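Local coordinates for protein heat-inducible transcription repressor HrcA (Thermotoga maritima, PDB 1STZ) that probably represses class I heat shock genes, the grpE-dnaK-dnaJ and groELS operons, as a DNA-binding negative regulator, at residues N183-E186 and I187-L191. Residues are numbered along the deposited sequence; the frame is centred on the assembly and turned at random.
Sequences NWEE and IERQL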
loop_
_atom_site.group_PDB
_atom_site.type_symbol
_atom_site.label_atom_id
_atom_site.label_comp_id
_atom_site.label_asym_id
_atom_site.label_seq_id
_atom_site.Cartn_x
_atom_site.Cartn_y
_atom_site.Cartn_z
ATOM N N ASN A 183 -36.772 20.969 -12.134
ATOM C CA ASN A 183 -36.605 21.560 -10.806
ATOM C C ASN A 183 -36.118 20.484 -9.841
ATOM O O ASN A 183 -36.894 19.639 -9.387
ATOM C CB ASN A 183 -37.907 22.204 -10.317
ATOM C CG ASN A 183 -37.679 23.180 -9.169
ATOM O OD1 ASN A 183 -37.008 22.857 -8.179
ATOM N ND2 ASN A 183 -38.234 24.375 -9.294
ATOM N N TRP A 184 -34.816 20.501 -9.557
ATOM C CA TRP A 184 -34.175 19.395 -8.861
ATOM C C TRP A 184 -34.463 19.409 -7.363
ATOM O O TRP A 184 -34.603 18.359 -6.754
ATOM C CB TRP A 184 -32.663 19.383 -9.149
ATOM C CG TRP A 184 -32.366 19.271 -10.617
ATOM C CD1 TRP A 184 -31.729 20.189 -11.400
ATOM C CD2 TRP A 184 -32.730 18.190 -11.486
ATOM N NE1 TRP A 184 -31.675 19.749 -12.701
ATOM C CE2 TRP A 184 -32.274 18.518 -12.779
ATOM C CE3 TRP A 184 -33.395 16.971 -11.302
ATOM C CZ2 TRP A 184 -32.465 17.684 -13.876
ATOM C CZ3 TRP A 184 -33.571 16.132 -12.392
ATOM C CH2 TRP A 184 -33.109 16.494 -13.662
ATOM N N GLU A 185 -34.562 20.594 -6.773
ATOM C CA GLU A 185 -34.882 20.710 -5.344
ATOM C C GLU A 185 -36.251 20.093 -5.004
ATOM O O GLU A 185 -36.416 19.453 -3.964
ATOM C CB GLU A 185 -34.861 22.179 -4.901
ATOM C CG GLU A 185 -34.514 22.344 -3.428
ATOM C CD GLU A 185 -34.341 23.791 -3.014
ATOM O OE1 GLU A 185 -35.071 24.659 -3.528
ATOM O OE2 GLU A 185 -33.458 24.050 -2.170
ATOM N N GLU A 186 -37.219 20.301 -5.894
ATOM C CA GLU A 186 -38.571 19.788 -5.711
ATOM C C GLU A 186 -38.617 18.290 -5.974
ATOM O O GLU A 186 -39.306 17.559 -5.267
ATOM C CB GLU A 186 -39.563 20.508 -6.631
ATOM C CG GLU A 186 -39.866 21.939 -6.210
ATOM C CD GLU A 186 -40.937 22.605 -7.061
ATOM O OE1 GLU A 186 -41.147 23.832 -6.905
ATOM O OE2 GLU A 186 -41.566 21.912 -7.890
ATOM N N ILE A 187 -37.890 17.834 -6.992
ATOM C CA ILE A 187 -37.840 16.404 -7.289
ATOM C C ILE A 187 -37.184 15.637 -6.142
ATOM O O ILE A 187 -37.561 14.514 -5.851
ATOM C CB ILE A 187 -37.163 16.140 -8.658
ATOM C CG1 ILE A 187 -38.119 16.563 -9.781
ATOM C CG2 ILE A 187 -36.824 14.665 -8.831
ATOM C CD1 ILE A 187 -37.505 16.576 -11.155
ATOM N N GLU A 188 -36.231 16.267 -5.468
ATOM C CA GLU A 188 -35.554 15.645 -4.338
ATOM C C GLU A 188 -36.522 15.530 -3.181
ATOM O O GLU A 188 -36.493 14.556 -2.441
ATOM C CB GLU A 188 -34.351 16.483 -3.920
ATOM C CG GLU A 188 -33.515 15.911 -2.787
ATOM C CD GLU A 188 -32.328 16.810 -2.479
ATOM O OE1 GLU A 188 -32.549 18.009 -2.240
ATOM O OE2 GLU A 188 -31.175 16.335 -2.505
ATOM N N ARG A 189 -37.366 16.547 -3.016
ATOM C CA ARG A 189 -38.395 16.489 -1.997
ATOM C C ARG A 189 -39.308 15.311 -2.267
ATOM O O ARG A 189 -39.547 14.507 -1.377
ATOM C CB ARG A 189 -39.199 17.778 -1.933
ATOM C CG ARG A 189 -38.489 18.893 -1.211
ATOM C CD ARG A 189 -39.166 20.220 -1.416
ATOM N NE ARG A 189 -38.383 21.324 -0.883
ATOM C CZ ARG A 189 -38.360 22.547 -1.393
ATOM N NH1 ARG A 189 -39.090 22.870 -2.459
ATOM N NH2 ARG A 189 -37.604 23.470 -0.824
ATOM N N GLN A 190 -39.797 15.216 -3.501
ATOM C CA GLN A 190 -40.657 14.109 -3.926
ATOM C C GLN A 190 -40.017 12.765 -3.617
ATOM O O GLN A 190 -40.658 11.897 -3.029
ATOM C CB GLN A 190 -40.960 14.198 -5.424
ATOM C CG GLN A 190 -42.019 13.220 -5.891
ATOM C CD GLN A 190 -42.367 13.364 -7.360
ATOM O OE1 GLN A 190 -41.482 13.460 -8.213
ATOM N NE2 GLN A 190 -43.653 13.350 -7.662
ATOM N N LEU A 191 -38.755 12.599 -4.009
ATOM C CA LEU A 191 -38.039 11.349 -3.782
ATOM C C LEU A 191 -37.948 11.012 -2.285
ATOM O O LEU A 191 -38.139 9.862 -1.893
ATOM C CB LEU A 191 -36.627 11.410 -4.395
ATOM C CG LEU A 191 -36.558 11.457 -5.928
ATOM C CD1 LEU A 191 -35.146 11.797 -6.388
ATOM C CD2 LEU A 191 -36.997 10.143 -6.514
HETATM O O HOH W 1 -34.657 19.400 -1.904
#
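The N-terminal turns of helix 184-195 form this local contact, in which Asn183, at the N-cap, and Trp184 meet Ile187 one turn on. Asn183 O accepts from Ile187 N at 3.2 Å, the first of a run of i to i+4 backbone bonds that continues through Gln190 N on Glu186 O. The Asn183 side chain turns back over the helix start. Its OD1 takes a weak capping bond from Glu186 N, 3.4 Å long.

On the inner side, the Ile187 side chain runs alongside that of Trp184. The methyl CD1 of Ile187 reaches the six-membered ring of Trp184, 4.1 Å from CE3. CG1 of Ile187 stands beside its own backbone N (chi1 -73°), which also brings it against Asn183 O at 3.3 Å. Both residues pack on Phe216 of helix 215-224. Trp184 also touches Pro154 and Ile187 touches Leu152, both on strand 149-154. Glu188 reaches the same strand, where its OE2 accepts from Leu152 N. Its OE1 receives a water that also donates to Glu185 O at 2.7 Å.

The outer side is charged. The carboxylate of Glu185 stacks against the guanidinium of Arg189, their planes 24° apart, with Glu185 CG over one guanidinium face. Glu185 OE1 is 3.9 Å from Arg189 NH2, a long salt bridge; OE1 lies well out of the guanidinium plane, and no N-H points at it. CG of Glu186 approaches Arg189 NH1 obliquely.

Trp184 and Ile187 thus pack on the strand and helix 215-224, Glu188 adds a polar bond to the strand, and Glu185, Glu186 and Arg189 are exposed. Because the Glu185-Arg189 pair is long and stacked, its attraction is probably mainly electrostatic and weakly directional. The carboxylates of Glu185 and Glu186 near the N-terminus of the helix would probably also interact favourably with its dipole.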